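Local structure of L-lysine 6-monooxygenase (Pseudomonas syringae pv. tomato, 5CQF) at residues L182-F192 and D344-Y352; T310-A318 and V328-R339. The protein probably acts as an FAD- and NADP-dependent monooxygenase that hydroxylates the side-chain amine of L-lysine, a step of siderophore biosynthesis. All blocks are in the same frame, centred on the assembly; numbering follows the deposited sequence.

Contact 1: L182-F192 and D344-Y352; sequences LGPTLFHTSRF and DAVVLGTGY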
ATOM      1  N   LEU A 182      16.303   5.795  39.164  1.00 53.84           N
ATOM      2  CA  LEU A 182      17.077   5.552  37.939  1.00 53.70           C
ATOM      3  C   LEU A 182      18.148   4.503  38.178  1.00 55.21           C
ATOM      4  O   LEU A 182      18.934   4.616  39.107  1.00 55.06           O
ATOM      5  CB  LEU A 182      17.730   6.830  37.404  1.00 52.81           C
ATOM      6  CG  LEU A 182      16.770   7.884  36.844  1.00 54.01           C
ATOM      7  CD1 LEU A 182      17.545   9.078  36.275  1.00 55.04           C
ATOM      8  CD2 LEU A 182      15.831   7.280  35.796  1.00 50.49           C
ATOM      9  N   GLY A 183      18.156   3.481  37.337  1.00 56.44           N
ATOM     10  CA  GLY A 183      19.040   2.343  37.512  1.00 56.73           C
ATOM     11  C   GLY A 183      18.853   1.281  36.438  1.00 55.45           C
ATOM     12  O   GLY A 183      18.166   1.500  35.436  1.00 55.50           O
ATOM     13  N   PRO A 184      19.475   0.118  36.634  1.00 53.47           N
ATOM     14  CA  PRO A 184      19.398  -0.960  35.648  1.00 52.99           C
ATOM     15  C   PRO A 184      17.984  -1.466  35.339  1.00 49.59           C
ATOM     16  O   PRO A 184      17.773  -2.000  34.263  1.00 45.33           O
ATOM     17  CB  PRO A 184      20.229  -2.089  36.287  1.00 54.10           C
ATOM     18  CG  PRO A 184      21.141  -1.410  37.242  1.00 54.59           C
ATOM     19  CD  PRO A 184      20.432  -0.174  37.711  1.00 53.83           C
ATOM     20  N   THR A 185      17.054  -1.338  36.287  1.00 47.10           N
ATOM     21  CA  THR A 185      15.692  -1.821  36.113  1.00 46.01           C
ATOM     22  C   THR A 185      14.638  -0.710  35.982  1.00 44.99           C
ATOM     23  O   THR A 185      13.457  -1.000  35.843  1.00 46.06           O
ATOM     24  CB  THR A 185      15.251  -2.771  37.257  1.00 46.70           C
ATOM     25  OG1 THR A 185      15.343  -2.100  38.508  1.00 47.28           O
ATOM     26  CG2 THR A 185      16.086  -4.042  37.287  1.00 48.64           C
ATOM     27  N   LEU A 186      15.042   0.549  36.028  1.00 44.26           N
ATOM     28  CA  LEU A 186      14.130   1.631  35.719  1.00 44.51           C
ATOM     29  C   LEU A 186      14.929   2.679  34.982  1.00 44.11           C
ATOM     30  O   LEU A 186      15.876   3.249  35.544  1.00 43.31           O
ATOM     31  CB  LEU A 186      13.507   2.180  37.004  1.00 47.30           C
ATOM     32  CG  LEU A 186      12.444   3.263  36.792  1.00 48.74           C
ATOM     33  CD1 LEU A 186      11.411   3.282  37.917  1.00 49.54           C
ATOM     34  CD2 LEU A 186      13.091   4.629  36.637  1.00 51.63           C
ATOM     35  N   PHE A 187      14.596   2.921  33.716  1.00 42.70           N
ATOM     36  CA  PHE A 187      15.428   3.825  32.904  1.00 43.59           C
ATOM     37  C   PHE A 187      14.667   4.570  31.850  1.00 42.51           C
ATOM     38  O   PHE A 187      13.537   4.212  31.524  1.00 39.35           O
ATOM     39  CB  PHE A 187      16.581   3.059  32.244  1.00 44.11           C
ATOM     40  CG  PHE A 187      16.167   1.758  31.618  1.00 42.95           C
ATOM     41  CD1 PHE A 187      15.799   1.704  30.296  1.00 42.72           C
ATOM     42  CD2 PHE A 187      16.179   0.599  32.351  1.00 43.22           C
ATOM     43  CE1 PHE A 187      15.442   0.511  29.711  1.00 43.45           C
ATOM     44  CE2 PHE A 187      15.824  -0.612  31.780  1.00 43.93           C
ATOM     45  CZ  PHE A 187      15.436  -0.653  30.464  1.00 45.23           C
ATOM     46  N   HIS A 188      15.319   5.596  31.307  1.00 42.13           N
ATOM     47  CA  HIS A 188      14.731   6.413  30.243  1.00 43.07           C
ATOM     48  C   HIS A 188      14.974   5.739  28.914  1.00 42.70           C
ATOM     49  O   HIS A 188      15.944   4.977  28.768  1.00 44.47           O
ATOM     50  CB  HIS A 188      15.406   7.786  30.232  1.00 44.38           C
ATOM     51  CG  HIS A 188      14.721   8.806  29.383  1.00 41.89           C
ATOM     52  ND1 HIS A 188      15.188   9.169  28.144  1.00 42.26           N
ATOM     53  CD2 HIS A 188      13.623   9.560  29.604  1.00 41.91           C
ATOM     54  CE1 HIS A 188      14.404  10.096  27.628  1.00 41.38           C
ATOM     55  NE2 HIS A 188      13.444  10.352  28.495  1.00 42.21           N
ATOM     56  N   THR A 189      14.126   6.042  27.936  1.00 42.22           N
ATOM     57  CA  THR A 189      14.257   5.465  26.603  1.00 44.15           C
ATOM     58  C   THR A 189      15.579   5.778  25.929  1.00 45.64           C
ATOM     59  O   THR A 189      16.004   5.026  25.071  1.00 47.63           O
ATOM     60  CB  THR A 189      13.118   5.895  25.643  1.00 44.45           C
ATOM     61  OG1 THR A 189      12.974   7.321  25.639  1.00 48.26           O
ATOM     62  CG2 THR A 189      11.825   5.305  26.071  1.00 43.49           C
ATOM     63  N   SER A 190      16.218   6.885  26.296  1.00 47.18           N
ATOM     64  CA  SER A 190      17.492   7.288  25.692  1.00 50.02           C
ATOM     65  C   SER A 190      18.649   6.317  26.003  1.00 53.91           C
ATOM     66  O   SER A 190      19.707   6.384  25.385  1.00 58.62           O
ATOM     67  CB  SER A 190      17.881   8.698  26.166  1.00 51.19           C
ATOM     68  OG  SER A 190      18.123   8.725  27.565  1.00 52.23           O
ATOM     69  N   ARG A 191      18.467   5.447  26.988  1.00 54.96           N
ATOM     70  CA  ARG A 191      19.466   4.459  27.332  1.00 57.29           C
ATOM     71  C   ARG A 191      18.873   3.053  27.201  1.00 53.18           C
ATOM     72  O   ARG A 191      19.401   2.100  27.767  1.00 50.21           O
ATOM     73  CB  ARG A 191      19.946   4.724  28.763  1.00 62.19           C
ATOM     74  CG  ARG A 191      20.581   6.101  28.950  1.00 68.87           C
ATOM     75  CD  ARG A 191      22.095   6.054  28.770  1.00 76.80           C
ATOM     76  NE  ARG A 191      22.735   5.302  29.859  1.00 82.27           N
ATOM     77  CZ  ARG A 191      23.024   5.792  31.066  1.00 88.54           C
ATOM     78  NH1 ARG A 191      22.757   7.067  31.372  1.00 89.93           N
ATOM     79  NH2 ARG A 191      23.596   5.000  31.972  1.00 90.82           N
ATOM     80  N   PHE A 192      17.796   2.928  26.421  1.00 49.40           N
ATOM     81  CA  PHE A 192      17.058   1.668  26.296  1.00 48.44           C
ATOM     82  C   PHE A 192      17.929   0.503  25.868  1.00 49.45           C
ATOM     83  O   PHE A 192      17.842  -0.567  26.445  1.00 50.58           O
ATOM     84  CB  PHE A 192      15.846   1.812  25.342  1.00 44.99           C
ATOM     85  CG  PHE A 192      15.000   0.575  25.249  1.00 42.91           C
ATOM     86  CD1 PHE A 192      14.054   0.281  26.221  1.00 42.34           C
ATOM     87  CD2 PHE A 192      15.151  -0.311  24.197  1.00 44.83           C
ATOM     88  CE1 PHE A 192      13.299  -0.878  26.153  1.00 40.98           C
ATOM     89  CE2 PHE A 192      14.389  -1.469  24.121  1.00 42.59           C
ATOM     90  CZ  PHE A 192      13.470  -1.757  25.106  1.00 41.84           C
ATOM     91  N   ASP A 344       8.661  -5.978  37.078  1.00 42.86           N
ATOM     92  CA  ASP A 344      10.082  -6.198  37.329  1.00 41.88           C
ATOM     93  C   ASP A 344      10.912  -5.027  36.838  1.00 40.83           C
ATOM     94  O   ASP A 344      11.974  -4.781  37.355  1.00 39.81           O
ATOM     95  CB  ASP A 344      10.543  -7.471  36.638  1.00 44.39           C
ATOM     96  CG  ASP A 344       9.806  -8.708  37.135  1.00 48.46           C
ATOM     97  OD1 ASP A 344       9.811  -8.947  38.372  1.00 51.89           O
ATOM     98  OD2 ASP A 344       9.197  -9.427  36.304  1.00 49.22           O
ATOM     99  N   ALA A 345      10.446  -4.311  35.816  1.00 40.84           N
ATOM    100  CA  ALA A 345      11.186  -3.164  35.301  1.00 40.29           C
ATOM    101  C   ALA A 345      10.288  -2.150  34.647  1.00 40.24           C
ATOM    102  O   ALA A 345       9.201  -2.478  34.204  1.00 40.02           O
ATOM    103  CB  ALA A 345      12.245  -3.609  34.320  1.00 40.91           C
ATOM    104  N   VAL A 346      10.793  -0.922  34.568  1.00 40.33           N
ATOM    105  CA  VAL A 346      10.058   0.218  34.117  1.00 38.41           C
ATOM    106  C   VAL A 346      10.908   0.960  33.105  1.00 41.27           C
ATOM    107  O   VAL A 346      12.136   1.062  33.295  1.00 40.04           O
ATOM    108  CB  VAL A 346       9.746   1.126  35.300  1.00 39.81           C
ATOM    109  CG1 VAL A 346       9.159   2.450  34.848  1.00 40.40           C
ATOM    110  CG2 VAL A 346       8.791   0.421  36.245  1.00 40.46           C
ATOM    111  N   VAL A 347      10.262   1.409  32.008  1.00 39.97           N
ATOM    112  CA  VAL A 347      10.894   2.232  30.956  1.00 39.11           C
ATOM    113  C   VAL A 347      10.168   3.574  30.861  1.00 39.54           C
ATOM    114  O   VAL A 347       8.952   3.612  30.723  1.00 41.03           O
ATOM    115  CB  VAL A 347      10.831   1.579  29.566  1.00 37.47           C
ATOM    116  CG1 VAL A 347      11.364   2.516  28.503  1.00 37.71           C
ATOM    117  CG2 VAL A 347      11.620   0.295  29.502  1.00 36.88           C
ATOM    118  N   LEU A 348      10.906   4.676  30.931  1.00 41.55           N
ATOM    119  CA  LEU A 348      10.293   5.989  30.908  1.00 44.23           C
ATOM    120  C   LEU A 348      10.390   6.540  29.527  1.00 45.23           C
ATOM    121  O   LEU A 348      11.444   6.980  29.122  1.00 48.26           O
ATOM    122  CB  LEU A 348      10.961   6.934  31.894  1.00 46.16           C
ATOM    123  CG  LEU A 348      11.058   6.416  33.329  1.00 47.21           C
ATOM    124  CD1 LEU A 348      11.861   7.391  34.165  1.00 48.75           C
ATOM    125  CD2 LEU A 348       9.699   6.212  33.959  1.00 46.44           C
ATOM    126  N   GLY A 349       9.281   6.517  28.790  1.00 48.69           N
ATOM    127  CA  GLY A 349       9.230   7.164  27.479  1.00 49.18           C
ATOM    128  C   GLY A 349       8.672   8.554  27.675  1.00 51.47           C
ATOM    129  O   GLY A 349       7.703   8.938  27.046  1.00 55.43           O
ATOM    130  N   THR A 350       9.293   9.310  28.557  1.00 52.40           N
ATOM    131  CA  THR A 350       8.790  10.600  28.963  1.00 52.93           C
ATOM    132  C   THR A 350       9.278  11.728  28.068  1.00 55.55           C
ATOM    133  O   THR A 350       8.850  12.863  28.253  1.00 57.26           O
ATOM    134  CB  THR A 350       9.231  10.910  30.402  1.00 54.66           C
ATOM    135  OG1 THR A 350      10.588  10.488  30.596  1.00 55.47           O
ATOM    136  CG2 THR A 350       8.353  10.199  31.392  1.00 54.50           C
ATOM    137  N   GLY A 351      10.169  11.430  27.116  1.00 55.92           N
ATOM    138  CA  GLY A 351      10.722  12.455  26.238  1.00 57.11           C
ATOM    139  C   GLY A 351      11.836  13.288  26.866  1.00 60.31           C
ATOM    140  O   GLY A 351      12.471  12.866  27.843  1.00 59.44           O
ATOM    141  N   TYR A 352      12.067  14.472  26.290  1.00 65.77           N
ATOM    142  CA  TYR A 352      13.188  15.355  26.651  1.00 70.88           C
ATOM    143  C   TYR A 352      12.705  16.731  27.099  1.00 72.95           C
ATOM    144  O   TYR A 352      11.721  17.278  26.586  1.00 69.15           O
ATOM    145  CB  TYR A 352      14.183  15.506  25.475  1.00 73.17           C
ATOM    146  CG  TYR A 352      14.832  14.196  25.053  1.00 72.64           C
ATOM    147  CD1 TYR A 352      14.177  13.321  24.190  1.00 72.13           C
ATOM    148  CD2 TYR A 352      16.086  13.820  25.531  1.00 73.74           C
ATOM    149  CE1 TYR A 352      14.749  12.111  23.815  1.00 71.96           C
ATOM    150  CE2 TYR A 352      16.669  12.611  25.158  1.00 72.80           C
ATOM    151  CZ  TYR A 352      15.993  11.757  24.304  1.00 71.88           C
ATOM    152  OH  TYR A 352      16.555  10.557  23.917  1.00 70.98           O
TER
HETATM  153  O   HOH W   1      10.927   9.064  25.501  1.00 39.62           O
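Ala345 opens the pairing with Thr185, whose carbonyl accepts the amide of the next residue: Val346 N lies 3.0 Å from Thr185 O. The strands 186-188 and 345-348 then run parallel, their directions 16° apart. Val346 returns a bond through its own carbonyl to the Phe187 amide, and its side chain lies alongside that of Leu186, CB of Val346 being 3.8 Å from CG of Leu186. Val347 turns to the other face of the sheet. Its CG1 is anti to the backbone N (chi1 174°), which turns CG2 to two rings: CG2 sits 3.8 Å from Phe187 CE1 and meets Phe192 at the ring edge, while CG1 packs on Thr189 CG2. Leu348 is held at both of its backbone polar groups, its amide bonded to Phe187 O and its carbonyl to the Thr189 amide, and its CD1 reaches Leu186 CD2 on the face that also carries Val346. Gly349 brings its CA to 3.5 Å from Thr189 CG2. Beyond it the His188 ring takes over. Thr350 OG1, bonded to the carbonyl of Arg173, stands at the ring edge, and Gly351 O accepts a rather bent bond from His188 NE2 at 2.8 Å. A water joins Gly351 N to Thr189 OG1. ND1 accepts the Ser190 amide, which comes in well out of the ring plane, and is also bonded to Ser190 OG; with both nitrogens engaged, the imidazole's rotation should be restrained. The His188 edge points at the face of Tyr352 in a T-shaped pair, the two ring planes 76° apart. In the five-stranded parallel sheet of this Rossmann-type domain, 186-188 is an outermost strand; 345-348 separates it from 206-210, with Trp207 against Val347 and helix 214-226 beside Thr189 and Phe192.

Contact 2: T310-A318 and V328-R339; sequences TYAYSVISA and VELTDTFSQRTR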
ATOM      1  N   THR A 310      -3.033  -2.201  28.097  1.00 41.76           N
ATOM      2  CA  THR A 310      -3.103  -0.755  27.922  1.00 42.30           C
ATOM      3  C   THR A 310      -3.910  -0.054  29.045  1.00 42.02           C
ATOM      4  O   THR A 310      -4.966  -0.526  29.411  1.00 44.15           O
ATOM      5  CB  THR A 310      -3.688  -0.480  26.540  1.00 43.83           C
ATOM      6  OG1 THR A 310      -2.727  -0.898  25.565  1.00 46.85           O
ATOM      7  CG2 THR A 310      -3.947   0.981  26.334  1.00 47.86           C
ATOM      8  N   TYR A 311      -3.409   1.049  29.596  1.00 39.85           N
ATOM      9  CA  TYR A 311      -4.158   1.828  30.597  1.00 40.20           C
ATOM     10  C   TYR A 311      -4.199   3.257  30.104  1.00 41.40           C
ATOM     11  O   TYR A 311      -3.197   3.965  30.184  1.00 42.23           O
ATOM     12  CB  TYR A 311      -3.519   1.745  32.002  1.00 38.20           C
ATOM     13  CG  TYR A 311      -3.189   0.322  32.392  1.00 38.07           C
ATOM     14  CD1 TYR A 311      -2.099  -0.321  31.841  1.00 36.09           C
ATOM     15  CD2 TYR A 311      -4.001  -0.397  33.264  1.00 39.45           C
ATOM     16  CE1 TYR A 311      -1.811  -1.626  32.149  1.00 36.76           C
ATOM     17  CE2 TYR A 311      -3.701  -1.715  33.598  1.00 40.03           C
ATOM     18  CZ  TYR A 311      -2.594  -2.316  33.018  1.00 38.46           C
ATOM     19  OH  TYR A 311      -2.267  -3.607  33.290  1.00 38.75           O
ATOM     20  N   ALA A 312      -5.349   3.676  29.569  1.00 40.94           N
ATOM     21  CA  ALA A 312      -5.503   5.051  29.112  1.00 39.67           C
ATOM     22  C   ALA A 312      -5.823   6.027  30.266  1.00 38.99           C
ATOM     23  O   ALA A 312      -6.110   5.644  31.375  1.00 37.38           O
ATOM     24  CB  ALA A 312      -6.576   5.115  28.037  1.00 40.45           C
ATOM     25  N   TYR A 313      -5.705   7.313  29.989  1.00 40.46           N
ATOM     26  CA  TYR A 313      -6.126   8.367  30.911  1.00 39.59           C
ATOM     27  C   TYR A 313      -5.553   8.164  32.280  1.00 39.54           C
ATOM     28  O   TYR A 313      -6.216   8.484  33.256  1.00 40.97           O
ATOM     29  CB  TYR A 313      -7.669   8.440  30.991  1.00 39.16           C
ATOM     30  CG  TYR A 313      -8.337   8.321  29.631  1.00 38.47           C
ATOM     31  CD1 TYR A 313      -7.992   9.180  28.591  1.00 37.44           C
ATOM     32  CD2 TYR A 313      -9.299   7.337  29.386  1.00 38.00           C
ATOM     33  CE1 TYR A 313      -8.575   9.065  27.350  1.00 38.59           C
ATOM     34  CE2 TYR A 313      -9.891   7.217  28.148  1.00 39.54           C
ATOM     35  CZ  TYR A 313      -9.520   8.069  27.124  1.00 39.58           C
ATOM     36  OH  TYR A 313     -10.111   7.940  25.881  1.00 42.60           O
ATOM     37  N   SER A 314      -4.309   7.688  32.350  1.00 39.58           N
ATOM     38  CA  SER A 314      -3.696   7.292  33.607  1.00 39.24           C
ATOM     39  C   SER A 314      -2.376   7.962  33.913  1.00 41.70           C
ATOM     40  O   SER A 314      -1.589   8.269  33.000  1.00 41.68           O
ATOM     41  CB  SER A 314      -3.480   5.789  33.640  1.00 39.50           C
ATOM     42  OG  SER A 314      -4.727   5.134  33.538  1.00 43.17           O
ATOM     43  N   VAL A 315      -2.135   8.166  35.217  1.00 41.42           N
ATOM     44  CA  VAL A 315      -0.847   8.593  35.694  1.00 43.63           C
ATOM     45  C   VAL A 315      -0.378   7.635  36.752  1.00 44.76           C
ATOM     46  O   VAL A 315      -1.163   6.899  37.332  1.00 45.54           O
ATOM     47  CB  VAL A 315      -0.843  10.023  36.290  1.00 46.68           C
ATOM     48  CG1 VAL A 315      -1.144  11.065  35.221  1.00 46.07           C
ATOM     49  CG2 VAL A 315      -1.809  10.145  37.456  1.00 47.76           C
ATOM     50  N   ILE A 316       0.925   7.640  36.973  1.00 44.95           N
ATOM     51  CA  ILE A 316       1.524   6.917  38.068  1.00 45.91           C
ATOM     52  C   ILE A 316       1.476   7.858  39.256  1.00 47.25           C
ATOM     53  O   ILE A 316       2.082   8.937  39.239  1.00 48.91           O
ATOM     54  CB  ILE A 316       2.974   6.517  37.749  1.00 46.73           C
ATOM     55  CG1 ILE A 316       2.974   5.594  36.530  1.00 46.98           C
ATOM     56  CG2 ILE A 316       3.629   5.859  38.961  1.00 49.57           C
ATOM     57  CD1 ILE A 316       4.274   4.858  36.294  1.00 48.90           C
ATOM     58  N   SER A 317       0.724   7.442  40.264  1.00 47.10           N
ATOM     59  CA  SER A 317       0.453   8.228  41.454  1.00 48.83           C
ATOM     60  C   SER A 317       1.302   7.779  42.656  1.00 49.11           C
ATOM     61  O   SER A 317       1.392   8.484  43.650  1.00 47.94           O
ATOM     62  CB  SER A 317      -1.036   8.089  41.782  1.00 50.81           C
ATOM     63  OG  SER A 317      -1.375   6.722  41.992  1.00 53.43           O
ATOM     64  N   ALA A 318       1.879   6.583  42.574  1.00 49.64           N
ATOM     65  CA  ALA A 318       2.883   6.110  43.545  1.00 51.03           C
ATOM     66  C   ALA A 318       3.688   4.946  42.957  1.00 49.39           C
ATOM     67  O   ALA A 318       3.183   4.172  42.152  1.00 47.92           O
ATOM     68  CB  ALA A 318       2.230   5.693  44.860  1.00 49.69           C
ATOM     69  N   VAL A 328       3.471  -0.345  41.546  1.00 50.97           N
ATOM     70  CA  VAL A 328       3.112   0.899  40.859  1.00 48.52           C
ATOM     71  C   VAL A 328       1.628   1.169  40.979  1.00 47.37           C
ATOM     72  O   VAL A 328       0.802   0.319  40.626  1.00 45.04           O
ATOM     73  CB  VAL A 328       3.472   0.834  39.371  1.00 46.71           C
ATOM     74  CG1 VAL A 328       3.252   2.186  38.736  1.00 47.40           C
ATOM     75  CG2 VAL A 328       4.917   0.398  39.186  1.00 46.82           C
ATOM     76  N   GLU A 329       1.285   2.346  41.486  1.00 46.49           N
ATOM     77  CA  GLU A 329      -0.109   2.717  41.609  1.00 48.67           C
ATOM     78  C   GLU A 329      -0.457   3.631  40.466  1.00 48.11           C
ATOM     79  O   GLU A 329       0.172   4.681  40.306  1.00 47.05           O
ATOM     80  CB  GLU A 329      -0.396   3.437  42.941  1.00 51.70           C
ATOM     81  CG  GLU A 329      -1.884   3.721  43.171  1.00 52.43           C
ATOM     82  CD  GLU A 329      -2.151   4.693  44.309  1.00 53.95           C
ATOM     83  OE1 GLU A 329      -1.776   5.885  44.195  1.00 52.55           O
ATOM     84  OE2 GLU A 329      -2.754   4.267  45.311  1.00 56.86           O
ATOM     85  N   LEU A 330      -1.482   3.240  39.702  1.00 48.86           N
ATOM     86  CA  LEU A 330      -2.056   4.077  38.647  1.00 45.53           C
ATOM     87  C   LEU A 330      -3.346   4.730  39.097  1.00 44.90           C
ATOM     88  O   LEU A 330      -4.155   4.121  39.790  1.00 45.11           O
ATOM     89  CB  LEU A 330      -2.376   3.241  37.408  1.00 44.65           C
ATOM     90  CG  LEU A 330      -1.291   2.374  36.775  1.00 44.68           C
ATOM     91  CD1 LEU A 330      -1.738   1.845  35.415  1.00 42.54           C
ATOM     92  CD2 LEU A 330       0.003   3.153  36.639  1.00 44.77           C
ATOM     93  N   THR A 331      -3.556   5.955  38.649  1.00 43.15           N
ATOM     94  CA  THR A 331      -4.796   6.640  38.876  1.00 43.34           C
ATOM     95  C   THR A 331      -5.363   7.058  37.524  1.00 43.80           C
ATOM     96  O   THR A 331      -4.679   7.715  36.733  1.00 41.24           O
ATOM     97  CB  THR A 331      -4.572   7.850  39.811  1.00 43.43           C
ATOM     98  OG1 THR A 331      -4.188   7.367  41.097  1.00 44.67           O
ATOM     99  CG2 THR A 331      -5.818   8.694  39.964  1.00 43.79           C
ATOM    100  N   ASP A 332      -6.601   6.645  37.249  1.00 45.64           N
ATOM    101  CA  ASP A 332      -7.324   7.142  36.089  1.00 45.38           C
ATOM    102  C   ASP A 332      -7.723   8.578  36.392  1.00 48.07           C
ATOM    103  O   ASP A 332      -8.432   8.834  37.336  1.00 48.49           O
ATOM    104  CB  ASP A 332      -8.546   6.289  35.808  1.00 44.73           C
ATOM    105  CG  ASP A 332      -9.426   6.871  34.724  1.00 47.26           C
ATOM    106  OD1 ASP A 332      -9.541   8.121  34.634  1.00 48.49           O
ATOM    107  OD2 ASP A 332     -10.014   6.076  33.948  1.00 49.41           O
ATOM    108  N   THR A 333      -7.245   9.502  35.583  1.00 51.82           N
ATOM    109  CA  THR A 333      -7.459  10.941  35.776  1.00 57.06           C
ATOM    110  C   THR A 333      -8.931  11.405  35.828  1.00 56.69           C
ATOM    111  O   THR A 333      -9.238  12.369  36.520  1.00 57.49           O
ATOM    112  CB  THR A 333      -6.687  11.706  34.669  1.00 61.39           C
ATOM    113  OG1 THR A 333      -5.309  11.731  35.049  1.00 67.94           O
ATOM    114  CG2 THR A 333      -7.191  13.156  34.450  1.00 64.81           C
ATOM    115  N   PHE A 334      -9.828  10.722  35.118  1.00 56.13           N
ATOM    116  CA  PHE A 334     -11.256  11.097  35.079  1.00 55.54           C
ATOM    117  C   PHE A 334     -12.084  10.465  36.204  1.00 54.95           C
ATOM    118  O   PHE A 334     -12.820  11.149  36.914  1.00 53.83           O
ATOM    119  CB  PHE A 334     -11.861  10.734  33.726  1.00 54.72           C
ATOM    120  CG  PHE A 334     -11.233  11.466  32.579  1.00 54.10           C
ATOM    121  CD1 PHE A 334     -11.301  12.858  32.509  1.00 55.36           C
ATOM    122  CD2 PHE A 334     -10.574  10.782  31.581  1.00 51.99           C
ATOM    123  CE1 PHE A 334     -10.714  13.546  31.464  1.00 55.49           C
ATOM    124  CE2 PHE A 334      -9.983  11.462  30.525  1.00 53.01           C
ATOM    125  CZ  PHE A 334     -10.047  12.842  30.469  1.00 54.35           C
ATOM    126  N   SER A 335     -11.951   9.156  36.355  1.00 54.13           N
ATOM    127  CA  SER A 335     -12.747   8.404  37.309  1.00 54.26           C
ATOM    128  C   SER A 335     -12.198   8.527  38.719  1.00 56.02           C
ATOM    129  O   SER A 335     -12.911   8.254  39.680  1.00 58.60           O
ATOM    130  CB  SER A 335     -12.749   6.929  36.915  1.00 52.32           C
ATOM    131  OG  SER A 335     -11.479   6.366  37.165  1.00 49.92           O
ATOM    132  N   GLN A 336     -10.925   8.904  38.826  1.00 56.51           N
ATOM    133  CA  GLN A 336     -10.147   8.804  40.069  1.00 58.86           C
ATOM    134  C   GLN A 336      -9.964   7.357  40.576  1.00 55.76           C
ATOM    135  O   GLN A 336      -9.322   7.153  41.584  1.00 57.95           O
ATOM    136  CB  GLN A 336     -10.701   9.733  41.181  1.00 63.85           C
ATOM    137  CG  GLN A 336     -10.761  11.223  40.812  1.00 70.60           C
ATOM    138  CD  GLN A 336      -9.384  11.837  40.520  1.00 77.72           C
ATOM    139  OE1 GLN A 336      -8.387  11.534  41.198  1.00 83.64           O
ATOM    140  NE2 GLN A 336      -9.323  12.699  39.503  1.00 77.23           N
ATOM    141  N   ARG A 337     -10.497   6.356  39.883  1.00 57.05           N
ATOM    142  CA  ARG A 337     -10.269   4.954  40.261  1.00 60.93           C
ATOM    143  C   ARG A 337      -8.766   4.662  40.220  1.00 57.35           C
ATOM    144  O   ARG A 337      -8.050   5.194  39.361  1.00 53.04           O
ATOM    145  CB  ARG A 337     -11.017   3.988  39.308  1.00 69.63           C
ATOM    146  CG  ARG A 337     -12.135   3.132  39.928  1.00 79.69           C
ATOM    147  CD  ARG A 337     -13.455   3.876  40.159  1.00 84.69           C
ATOM    148  NE  ARG A 337     -14.257   4.055  38.940  1.00 85.48           N
ATOM    149  CZ  ARG A 337     -15.397   4.755  38.876  1.00 86.70           C
ATOM    150  NH1 ARG A 337     -15.892   5.340  39.968  1.00 86.75           N
ATOM    151  NH2 ARG A 337     -16.047   4.880  37.717  1.00 81.55           N
ATOM    152  N   THR A 338      -8.284   3.847  41.157  1.00 54.67           N
ATOM    153  CA  THR A 338      -6.868   3.489  41.220  1.00 53.18           C
ATOM    154  C   THR A 338      -6.731   2.005  41.037  1.00 54.27           C
ATOM    155  O   THR A 338      -7.695   1.274  41.220  1.00 56.35           O
ATOM    156  CB  THR A 338      -6.216   3.793  42.580  1.00 52.67           C
ATOM    157  OG1 THR A 338      -6.927   3.096  43.598  1.00 57.62           O
ATOM    158  CG2 THR A 338      -6.212   5.282  42.900  1.00 53.79           C
ATOM    159  N   ARG A 339      -5.520   1.572  40.683  1.00 54.22           N
ATOM    160  CA  ARG A 339      -5.131   0.153  40.728  1.00 55.31           C
ATOM    161  C   ARG A 339      -3.627   0.018  40.870  1.00 53.24           C
ATOM    162  O   ARG A 339      -2.880   0.955  40.615  1.00 50.34           O
ATOM    163  CB  ARG A 339      -5.609  -0.600  39.493  1.00 56.90           C
ATOM    164  CG  ARG A 339      -5.190   0.049  38.202  1.00 59.87           C
ATOM    165  CD  ARG A 339      -6.219  -0.177  37.121  1.00 63.06           C
ATOM    166  NE  ARG A 339      -6.225  -1.568  36.720  1.00 67.26           N
ATOM    167  CZ  ARG A 339      -6.864  -2.026  35.654  1.00 70.37           C
ATOM    168  NH1 ARG A 339      -6.790  -3.319  35.375  1.00 70.73           N
ATOM    169  NH2 ARG A 339      -7.570  -1.199  34.870  1.00 68.79           N
TER
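Leu330 CD1 lies over the face of the Tyr311 ring, 4.1 Å from its centroid, in a CH-pi contact, while CD2 meets Ile316 CG1; CG beside the backbone N (chi1 -54°) lets the two branches reach both. With Val328 CG1 at 3.7 Å from Ile316 CG2, Leu330, Ile316 and Val328 form the closely packed apolar side of an antiparallel hairpin, against which Tyr311 of the preceding strand 308-311 rests. Tyr311 also directs its CE2 edge at the centre of the Arg339 guanidinium, the planes 85° apart, and its hydroxyl is bonded to His233. The other side, with Val315, Thr331 and Glu329, is more open and polar. There a classic beta bulge sets Ser317 and Ala318 opposite Glu329, whose carbonyl accepts both amides, the Ala318 bond being weak. Ser317 OG accepts from Thr331 OG1 at 3.0 Å. At the turn, Thr333 N bonds Tyr313 O, and Asp332 OD1 accepts from Phe334 N in an Asx turn and also from Ser335 N, while OD2 is bonded to Tyr261 OH of the second subunit. Nearby, Phe334 points its edge to the Tyr313 face, offset. The hairpin belongs to the three-stranded sheet 314-322, 325-332, 338-343, and strands 231-235 and 206-210 adjoin its apolar side.

Contact 2 is nested along the chain inside the loop closed by contact 1. The centres of the two contacts are about 19 Å apart and their nearest atoms about 5 Å, so they do not touch. Strand 338-343, third of the antiparallel sheet, is followed directly by 345-348, while 308-311 leads into the hairpin from the far outermost strand of the parallel sheet. Both contacts thus reach one sheet, and Leu208 of its strand 206-210 touches Ile316 and Val328. Contact 1 lies near a GxGxxA pattern at Gly211, Gly213 and Ala216, consistent with a dinucleotide-binding turn, whereas the turn end of contact 2, with Tyr313 and Phe334, meets the second subunit.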